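Local coordinates for Carboxylesterase/phospholipase family protein (Francisella tularensis subsp. tularensis, PDB 4F21) that probably hydrolyses carboxylic esters as a serine hydrolase of the alpha/beta hydrolase superfamily, with a large structural rearrangement that facilitates catalysis, at residues L187-T192 against M230-D235; E66-F71 against D122-Q127; V79-G84 against F139-I144. All blocks are in the same frame, centred on the assembly; numbering follows the deposited sequence.

Contact 1 of 3, residues L187-T192 against M230-D235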
loop_
_atom_site.group_PDB
_atom_site.type_symbol
_atom_site.label_atom_id
_atom_site.label_comp_id
_atom_site.label_asym_id
_atom_site.label_seq_id
_atom_site.Cartn_x
_atom_site.Cartn_y
_atom_site.Cartn_z
ATOM N N LEU A 187 4.685 2.686 6.799
ATOM C CA LEU A 187 5.704 1.648 6.822
ATOM C C LEU A 187 6.079 1.257 5.406
ATOM O O LEU A 187 5.244 0.774 4.645
ATOM C CB LEU A 187 5.216 0.416 7.580
ATOM C CG LEU A 187 6.153 -0.796 7.536
ATOM C CD1 LEU A 187 7.474 -0.492 8.229
ATOM C CD2 LEU A 187 5.492 -2.021 8.150
ATOM N N VAL A 188 7.340 1.474 5.059
ATOM C CA VAL A 188 7.859 1.045 3.772
ATOM C C VAL A 188 8.729 -0.185 3.978
ATOM O O VAL A 188 9.608 -0.192 4.838
ATOM C CB VAL A 188 8.702 2.150 3.109
ATOM C CG1 VAL A 188 9.084 1.749 1.694
ATOM C CG2 VAL A 188 7.942 3.460 3.104
ATOM N N CYS A 189 8.471 -1.229 3.198
ATOM C CA CYS A 189 9.302 -2.429 3.215
ATOM C C CYS A 189 9.742 -2.747 1.791
ATOM O O CYS A 189 9.002 -2.487 0.843
ATOM C CB CYS A 189 8.538 -3.615 3.807
ATOM S SG CYS A 189 8.011 -3.418 5.530
ATOM N N HIS A 190 10.941 -3.299 1.635
ATOM C CA HIS A 190 11.449 -3.609 0.298
ATOM C C HIS A 190 12.588 -4.631 0.289
ATOM O O HIS A 190 13.424 -4.659 1.190
ATOM C CB HIS A 190 11.892 -2.329 -0.420
ATOM C CG HIS A 190 11.688 -2.373 -1.903
ATOM N ND1 HIS A 190 10.775 -1.572 -2.553
ATOM C CD2 HIS A 190 12.267 -3.136 -2.859
ATOM C CE1 HIS A 190 10.807 -1.832 -3.848
ATOM N NE2 HIS A 190 11.705 -2.778 -4.060
ATOM N N GLY A 191 12.617 -5.463 -0.746
ATOM C CA GLY A 191 13.633 -6.491 -0.877
ATOM C C GLY A 191 14.902 -5.982 -1.527
ATOM O O GLY A 191 14.859 -5.149 -2.433
ATOM N N THR A 192 16.035 -6.493 -1.061
ATOM C CA THR A 192 17.340 -6.067 -1.552
ATOM C C THR A 192 17.675 -6.681 -2.911
ATOM O O THR A 192 18.207 -6.003 -3.793
ATOM C CB THR A 192 18.447 -6.403 -0.530
ATOM O OG1 THR A 192 18.305 -5.551 0.613
ATOM C CG2 THR A 192 19.826 -6.196 -1.132
ATOM N N MET A 230 9.366 -13.769 6.560
ATOM C CA MET A 230 8.842 -13.996 7.887
ATOM C C MET A 230 9.192 -12.900 8.881
ATOM O O MET A 230 8.391 -12.575 9.720
ATOM C CB MET A 230 9.225 -15.390 8.382
ATOM C CG MET A 230 8.305 -16.500 7.925
ATOM S SD MET A 230 6.677 -16.705 8.754
ATOM C CE MET A 230 5.964 -15.108 8.546
ATOM N N GLU A 231 10.380 -12.328 8.763
ATOM C CA GLU A 231 10.827 -11.211 9.590
ATOM C C GLU A 231 9.964 -10.004 9.244
ATOM O O GLU A 231 9.509 -9.261 10.121
ATOM C CB GLU A 231 12.299 -10.888 9.298
ATOM C CG GLU A 231 13.234 -12.102 9.400
ATOM C CD GLU A 231 13.409 -12.598 10.828
ATOM O OE1 GLU A 231 13.077 -11.843 11.766
ATOM O OE2 GLU A 231 13.872 -13.745 11.007
ATOM N N GLU A 232 9.710 -9.844 7.949
ATOM C CA GLU A 232 8.856 -8.775 7.448
ATOM C C GLU A 232 7.442 -8.929 7.983
ATOM O O GLU A 232 6.818 -7.952 8.354
ATOM C CB GLU A 232 8.839 -8.779 5.921
ATOM C CG GLU A 232 8.019 -7.663 5.309
ATOM C CD GLU A 232 8.181 -7.595 3.809
ATOM O OE1 GLU A 232 8.804 -8.516 3.236
ATOM O OE2 GLU A 232 7.688 -6.622 3.203
ATOM N N ILE A 233 6.945 -10.161 8.028
ATOM C CA ILE A 233 5.611 -10.431 8.559
ATOM C C ILE A 233 5.533 -10.017 10.025
ATOM O O ILE A 233 4.562 -9.392 10.463
ATOM C CB ILE A 233 5.231 -11.913 8.398
ATOM C CG1 ILE A 233 4.736 -12.179 6.977
ATOM C CG2 ILE A 233 4.144 -12.298 9.371
ATOM C CD1 ILE A 233 3.429 -11.494 6.660
ATOM N N LYS A 234 6.579 -10.356 10.772
ATOM C CA LYS A 234 6.700 -9.907 12.155
ATOM C C LYS A 234 6.638 -8.384 12.245
ATOM O O LYS A 234 5.925 -7.837 13.089
ATOM C CB LYS A 234 8.005 -10.412 12.781
ATOM C CG LYS A 234 8.247 -9.901 14.192
ATOM C CD LYS A 234 9.716 -9.981 14.583
ATOM C CE LYS A 234 9.935 -9.388 15.970
ATOM N NZ LYS A 234 11.381 -9.276 16.316
ATOM N N ASP A 235 7.379 -7.699 11.374
ATOM C CA ASP A 235 7.400 -6.236 11.397
ATOM C C ASP A 235 6.053 -5.599 11.023
ATOM O O ASP A 235 5.686 -4.547 11.547
ATOM C CB ASP A 235 8.512 -5.687 10.499
ATOM C CG ASP A 235 9.829 -5.532 11.233
ATOM O OD1 ASP A 235 9.828 -5.613 12.480
ATOM O OD2 ASP A 235 10.861 -5.314 10.559
#

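Contact 2 of 3, residues E66-F71 against D122-Q127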
loop_
_atom_site.group_PDB
_atom_site.type_symbol
_atom_site.label_atom_id
_atom_site.label_comp_id
_atom_site.label_asym_id
_atom_site.label_seq_id
_atom_site.Cartn_x
_atom_site.Cartn_y
_atom_site.Cartn_z
ATOM N N GLU A 66 -10.415 -7.169 17.329
ATOM C CA GLU A 66 -11.141 -5.979 16.892
ATOM C C GLU A 66 -10.670 -5.430 15.547
ATOM O O GLU A 66 -10.686 -4.218 15.334
ATOM C CB GLU A 66 -11.030 -4.881 17.951
ATOM C CG GLU A 66 -11.394 -5.325 19.353
ATOM C CD GLU A 66 -11.371 -4.182 20.346
ATOM O OE1 GLU A 66 -12.354 -3.413 20.387
ATOM O OE2 GLU A 66 -10.370 -4.052 21.081
ATOM N N ILE A 67 -10.261 -6.312 14.641
ATOM C CA ILE A 67 -9.749 -5.871 13.344
ATOM C C ILE A 67 -10.453 -6.534 12.157
ATOM O O ILE A 67 -10.352 -7.746 11.960
ATOM C CB ILE A 67 -8.225 -6.097 13.230
ATOM C CG1 ILE A 67 -7.489 -5.328 14.326
ATOM C CG2 ILE A 67 -7.720 -5.660 11.868
ATOM C CD1 ILE A 67 -5.993 -5.496 14.291
ATOM N N ARG A 68 -11.168 -5.728 11.375
ATOM C CA ARG A 68 -11.793 -6.189 10.141
ATOM C C ARG A 68 -10.780 -6.164 9.007
ATOM O O ARG A 68 -10.034 -5.202 8.860
ATOM C CB ARG A 68 -12.974 -5.294 9.769
ATOM C CG ARG A 68 -13.605 -5.639 8.423
ATOM C CD ARG A 68 -14.647 -4.615 8.001
ATOM N NE ARG A 68 -15.850 -4.670 8.826
ATOM C CZ ARG A 68 -16.145 -3.796 9.781
ATOM N NH1 ARG A 68 -15.319 -2.795 10.035
ATOM N NH2 ARG A 68 -17.265 -3.923 10.482
ATOM N N PHE A 69 -10.754 -7.217 8.198
ATOM C CA PHE A 69 -9.834 -7.257 7.065
ATOM C C PHE A 69 -10.555 -7.180 5.720
ATOM O O PHE A 69 -11.497 -7.939 5.462
ATOM C CB PHE A 69 -8.939 -8.496 7.128
ATOM C CG PHE A 69 -7.743 -8.339 8.031
ATOM C CD1 PHE A 69 -7.788 -8.764 9.347
ATOM C CD2 PHE A 69 -6.572 -7.768 7.559
ATOM C CE1 PHE A 69 -6.687 -8.623 10.173
ATOM C CE2 PHE A 69 -5.471 -7.624 8.381
ATOM C CZ PHE A 69 -5.529 -8.053 9.689
ATOM N N ILE A 70 -10.098 -6.259 4.873
ATOM C CA ILE A 70 -10.669 -6.067 3.542
ATOM C C ILE A 70 -9.675 -6.445 2.445
ATOM O O ILE A 70 -8.637 -5.806 2.301
ATOM C CB ILE A 70 -11.093 -4.603 3.329
ATOM C CG1 ILE A 70 -12.112 -4.191 4.387
ATOM C CG2 ILE A 70 -11.670 -4.406 1.934
ATOM C CD1 ILE A 70 -13.362 -5.035 4.374
ATOM N N PHE A 71 -10.003 -7.483 1.677
ATOM C CA PHE A 71 -9.171 -7.936 0.563
ATOM C C PHE A 71 -9.883 -7.773 -0.777
ATOM O O PHE A 71 -10.478 -8.727 -1.278
ATOM C CB PHE A 71 -8.803 -9.413 0.731
ATOM C CG PHE A 71 -7.747 -9.670 1.763
ATOM C CD1 PHE A 71 -6.406 -9.592 1.432
ATOM C CD2 PHE A 71 -8.096 -10.012 3.058
ATOM C CE1 PHE A 71 -5.430 -9.834 2.377
ATOM C CE2 PHE A 71 -7.125 -10.255 4.008
ATOM C CZ PHE A 71 -5.790 -10.166 3.668
ATOM N N ASP A 122 -14.985 5.171 2.325
ATOM C CA ASP A 122 -16.243 5.854 2.598
ATOM C C ASP A 122 -17.298 4.851 3.039
ATOM O O ASP A 122 -18.275 5.213 3.689
ATOM C CB ASP A 122 -16.734 6.622 1.365
ATOM C CG ASP A 122 -16.054 7.976 1.197
ATOM O OD1 ASP A 122 -15.561 8.538 2.201
ATOM O OD2 ASP A 122 -16.026 8.485 0.055
ATOM N N SER A 123 -17.085 3.586 2.687
ATOM C CA SER A 123 -18.029 2.534 3.031
ATOM C C SER A 123 -17.765 2.007 4.437
ATOM O O SER A 123 -18.692 1.585 5.127
ATOM C CB SER A 123 -17.960 1.396 2.009
ATOM O OG SER A 123 -18.949 0.417 2.263
ATOM N N GLN A 124 -16.502 2.048 4.859
ATOM C CA GLN A 124 -16.122 1.556 6.181
ATOM C C GLN A 124 -16.367 2.609 7.253
ATOM O O GLN A 124 -16.604 2.281 8.415
ATOM C CB GLN A 124 -14.654 1.121 6.201
ATOM C CG GLN A 124 -14.399 -0.238 5.574
ATOM C CD GLN A 124 -15.023 -1.370 6.367
ATOM O OE1 GLN A 124 -15.067 -1.330 7.597
ATOM N NE2 GLN A 124 -15.515 -2.383 5.666
ATOM N N VAL A 125 -16.303 3.874 6.852
ATOM C CA VAL A 125 -16.543 4.980 7.767
ATOM C C VAL A 125 -18.000 5.002 8.194
ATOM O O VAL A 125 -18.313 4.986 9.385
ATOM C CB VAL A 125 -16.178 6.340 7.135
ATOM C CG1 VAL A 125 -16.619 7.483 8.035
ATOM C CG2 VAL A 125 -14.683 6.416 6.871
ATOM N N ASN A 126 -18.888 5.026 7.209
ATOM C CA ASN A 126 -20.314 5.133 7.476
ATOM C C ASN A 126 -20.930 3.848 8.037
ATOM O O ASN A 126 -22.026 3.875 8.597
ATOM C CB ASN A 126 -21.049 5.616 6.226
ATOM C CG ASN A 126 -20.585 6.992 5.781
ATOM O OD1 ASN A 126 -20.433 7.903 6.595
ATOM N ND2 ASN A 126 -20.344 7.143 4.484
ATOM N N GLN A 127 -20.223 2.729 7.887
ATOM C CA GLN A 127 -20.577 1.515 8.616
ATOM C C GLN A 127 -20.429 1.798 10.101
ATOM O O GLN A 127 -21.416 1.879 10.827
ATOM C CB GLN A 127 -19.668 0.342 8.232
ATOM C CG GLN A 127 -20.126 -0.461 7.021
ATOM C CD GLN A 127 -19.231 -1.659 6.747
ATOM O OE1 GLN A 127 -18.940 -2.448 7.646
ATOM N NE2 GLN A 127 -18.785 -1.796 5.504
#

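Contact 3 of 3, residues V79-G84 against F139-I144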
loop_
_atom_site.group_PDB
_atom_site.type_symbol
_atom_site.label_atom_id
_atom_site.label_comp_id
_atom_site.label_asym_id
_atom_site.label_seq_id
_atom_site.Cartn_x
_atom_site.Cartn_y
_atom_site.Cartn_z
ATOM N N VAL A 79 -4.593 -3.327 -15.031
ATOM C CA VAL A 79 -3.410 -3.979 -15.579
ATOM C C VAL A 79 -2.469 -2.960 -16.221
ATOM O O VAL A 79 -1.245 -3.111 -16.190
ATOM C CB VAL A 79 -3.813 -5.059 -16.609
ATOM C CG1 VAL A 79 -4.826 -4.496 -17.597
ATOM C CG2 VAL A 79 -2.589 -5.622 -17.327
ATOM N N THR A 80 -3.055 -1.896 -16.758
ATOM C CA THR A 80 -2.342 -0.910 -17.569
ATOM C C THR A 80 -1.241 -0.107 -16.860
ATOM O O THR A 80 -0.682 0.823 -17.442
ATOM C CB THR A 80 -3.336 0.090 -18.190
ATOM O OG1 THR A 80 -4.209 0.589 -17.168
ATOM C CG2 THR A 80 -4.168 -0.590 -19.263
ATOM N N ILE A 81 -0.923 -0.459 -15.619
ATOM C CA ILE A 81 0.060 0.310 -14.858
ATOM C C ILE A 81 1.492 -0.215 -15.000
ATOM O O ILE A 81 2.363 0.482 -15.525
ATOM C CB ILE A 81 -0.340 0.440 -13.370
ATOM C CG1 ILE A 81 -0.865 -0.889 -12.829
ATOM C CG2 ILE A 81 -1.408 1.510 -13.202
ATOM C CD1 ILE A 81 -1.486 -0.778 -11.455
ATOM N N ASN A 82 1.729 -1.442 -14.544
ATOM C CA ASN A 82 3.060 -2.040 -14.602
ATOM C C ASN A 82 3.446 -2.508 -16.000
ATOM O O ASN A 82 4.538 -3.041 -16.205
ATOM C CB ASN A 82 3.174 -3.205 -13.615
ATOM C CG ASN A 82 3.890 -2.818 -12.335
ATOM O OD1 ASN A 82 3.956 -1.642 -11.978
ATOM N ND2 ASN A 82 4.435 -3.809 -11.639
ATOM N N MET A 83 2.548 -2.310 -16.957
ATOM C CA MET A 83 2.811 -2.722 -18.327
ATOM C C MET A 83 3.910 -1.863 -18.936
ATOM O O MET A 83 5.007 -2.353 -19.183
ATOM C CB MET A 83 1.534 -2.672 -19.170
ATOM C CG MET A 83 1.733 -3.162 -20.594
ATOM S SD MET A 83 2.132 -4.915 -20.700
ATOM C CE MET A 83 0.529 -5.639 -20.370
ATOM N N GLY A 84 3.617 -0.582 -19.159
ATOM C CA GLY A 84 4.597 0.351 -19.688
ATOM C C GLY A 84 5.867 0.360 -18.861
ATOM O O GLY A 84 6.980 0.287 -19.398
ATOM N N PHE A 139 1.030 -4.219 -1.764
ATOM C CA PHE A 139 2.208 -4.955 -2.208
ATOM C C PHE A 139 2.401 -4.817 -3.717
ATOM O O PHE A 139 1.451 -4.968 -4.490
ATOM C CB PHE A 139 2.107 -6.435 -1.823
ATOM C CG PHE A 139 3.194 -7.292 -2.419
ATOM C CD1 PHE A 139 4.439 -7.372 -1.821
ATOM C CD2 PHE A 139 2.970 -8.018 -3.578
ATOM C CE1 PHE A 139 5.439 -8.156 -2.368
ATOM C CE2 PHE A 139 3.966 -8.803 -4.130
ATOM C CZ PHE A 139 5.198 -8.873 -3.524
ATOM N N SER A 140 3.636 -4.524 -4.117
ATOM C CA SER A 140 4.031 -4.494 -5.525
ATOM C C SER A 140 3.132 -3.565 -6.328
ATOM O O SER A 140 3.110 -2.356 -6.106
ATOM C CB SER A 140 4.005 -5.908 -6.119
ATOM O OG SER A 140 4.385 -5.909 -7.482
ATOM N N GLN A 141 2.394 -4.149 -7.266
ATOM C CA GLN A 141 1.523 -3.398 -8.159
ATOM C C GLN A 141 0.478 -2.623 -7.367
ATOM O O GLN A 141 0.084 -1.523 -7.747
ATOM C CB GLN A 141 0.831 -4.360 -9.125
ATOM C CG GLN A 141 0.289 -3.717 -10.382
ATOM C CD GLN A 141 -0.303 -4.735 -11.337
ATOM O OE1 GLN A 141 -0.686 -5.833 -10.932
ATOM N NE2 GLN A 141 -0.373 -4.378 -12.615
ATOM N N GLY A 142 0.042 -3.208 -6.257
ATOM C CA GLY A 142 -0.996 -2.617 -5.438
ATOM C C GLY A 142 -0.513 -1.498 -4.542
ATOM O O GLY A 142 -1.270 -0.574 -4.238
ATOM N N GLY A 143 0.749 -1.573 -4.130
ATOM C CA GLY A 143 1.318 -0.621 -3.189
ATOM C C GLY A 143 1.218 0.834 -3.610
ATOM O O GLY A 143 1.322 1.741 -2.783
ATOM N N ILE A 144 1.020 1.052 -4.906
ATOM C CA ILE A 144 0.864 2.391 -5.457
ATOM C C ILE A 144 -0.453 3.025 -5.003
ATOM O O ILE A 144 -0.499 4.202 -4.643
ATOM C CB ILE A 144 0.881 2.345 -6.996
ATOM C CG1 ILE A 144 2.049 1.489 -7.492
ATOM C CG2 ILE A 144 0.941 3.751 -7.572
ATOM C CD1 ILE A 144 1.883 0.969 -8.904
#

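Contact 1 of 3, residues L187-T192 against M230-D235
Asp235 OD2 has two partners beyond the contact: a hydrogen bond to Tyr221 OH and a long, weak ion pair with Lys219 NZ. The residue touches the facing strand with its backbone instead. Asp235 O lies 4.2 Å from Leu187 CD2, so a carbonyl oxygen meets a methyl branch. The carboxylate is bonded toward strand 216-221.

The closer approach is between Glu232 and Cys189. The Glu232 chain leaves the helix with CG opposite the backbone N (chi1 -178°) and continues extended. This carries the carboxylate across to the strand, although the side chain starts off to one side of it. Glu232 OE2 then comes to 3.2 Å from Cys189 CB. The same oxygen is 4.0 Å from Cys189 SG, so the carboxylate meets the methylene more closely than the sulfur. Cys189 SG sits beside its own backbone N (chi1 -62°) and faces the CG methylene of Glu232 at 4.2 Å. No hydrogen bond spans the two segments. Glu232 is buried all the same, and its other oxygen, OE1, takes a weak hydrogen bond from Cys229 N just before the helix. That bond ties the carboxylate back to the start of its own helix.

Helix 230-243 thus covers the sheet where Leu187 and Cys189 project from it. Strand 186-191 runs parallel between its two neighbours: Cys189 bonds through its backbone to Ala162 and Ser164, and Val188 to Glu217 and Lys219.

Contact 2 of 3, residues E66-F71 against D122-Q127
Arg68 meets two glutamines of 122-127, Gln124 and Gln127. Gln124 has the closer contact. Its amide carbon CD lies 3.7 Å from Arg68 CD and 3.9 Å from Arg68 NH1, so the amide sits against the last methylene and one end of the guanidinium. The two planes are 44° apart, neither stacked nor perpendicular. Gln127 approaches differently. Its OE1 stands 3.5 Å above one face of the guanidinium, offset toward the rim, and is 3.6 Å from Arg68 NH2. The amide plane is steeply turned, at 77° to the guanidinium. Ile70 adds a methyl against the amide of Gln124: Ile70 CD1 comes from the strand to 4.5 Å from Gln124 CD.

Torsions explain how the groups meet. Arg68 leaves the strand straight and bends only at chi3 (-70°), which turns the guanidinium along the helix end. Gln124 bends at chi2, bringing its amide to Arg68 and Ile70 together.

The arrangement is a helix laid on a sheet, as in the alpha/beta hydrolase fold. Strand 67-72 lies between strand 38-44, which is parallel to it, and strand 27-30, which is antiparallel. Arg68 and Ile70 point to helix 111-126, while Phe69 between them packs on Val57 and Leu64.

Further out, Arg68 NH2 makes a salt bridge to Glu31 OE1, its strongest polar partner, which would hold the guanidinium in place beside the glutamines. Arg68 also bonds through its backbone to Phe38 and Val40. A salt bridge from Asp122 OD1 to Arg155 NH2 places helix 111-126 close to Arg155.

Contact 3 of 3, residues V79-G84 against F139-I144
Ile81 meets the aliphatic part of Gln141. Gln141 CG lies 3.6 Å from Ile81 CD1 and 3.9 Å from Ile81 CG1, a methylene set against the longer branch of the isoleucine. That branch stands between the backbone N and the carbonyl carbon (chi1 43°), which directs it at the glutamine. Gln141 reaches it with an extended chain. Asn82 runs past Gln141 in the opposite sense, with the two amide planes 35° apart. Asn82 CG is 4.2 Å from Gln141 CG, but Asn82 is poorly ordered. Deeper in, Ile144 CD1 is 4.6 Å from Ile81 CD1.

Polar bonds do not cross between the segments. Asn82 OD1 instead bonds Tyr166 OH. Gln141 N has a weak hydrogen bond to Asp49 OD1, and Ser140 O is bonded to Thr165 OG1.

Backbone geometry sets the turn from which Gln141 projects. A type II' beta turn runs from Phe139 to Gly142, closed by Gly142 N to Phe139 O at 2.9 Å. Ser140 at its corner has a positive phi of 55°, a costly conformation for a residue with a side chain. Ser140 OG hydrogen-bonds His226 NE2, and the Phe139 ring meets the His226 ring.

A sharp turn after a strand, with a Gly-Phe-Ser-Gln-Gly sequence and a helix following, is the nucleophile elbow of alpha/beta hydrolases. Ser140, His226 and Asp194 have the geometry of a Ser-His-Asp catalytic triad, which is consistent with Ser140 as the nucleophile.

Overall arrangement
From the N terminus, 66-71 comes first, on strand 67-72. Segment 79-84 follows shortly after. Contact 2 closes when the chain reaches 122-127 at the end of helix 111-126. Contact 3 closes just later, at 139-144 after strand 134-139. These two loops cross, since their segments alternate. Contact 1 comes in series, opening at strand 186-191 and closing at helix 230-243. Contacts 1 and 2 each join a helix to the same sheet, with centres 24 Å apart. Contact 3 ties segment 79-84, which leads into helix 82-88, to the probable nucleophile turn. Its centre is 19 Å from that of contact 1, and no two contacts touch.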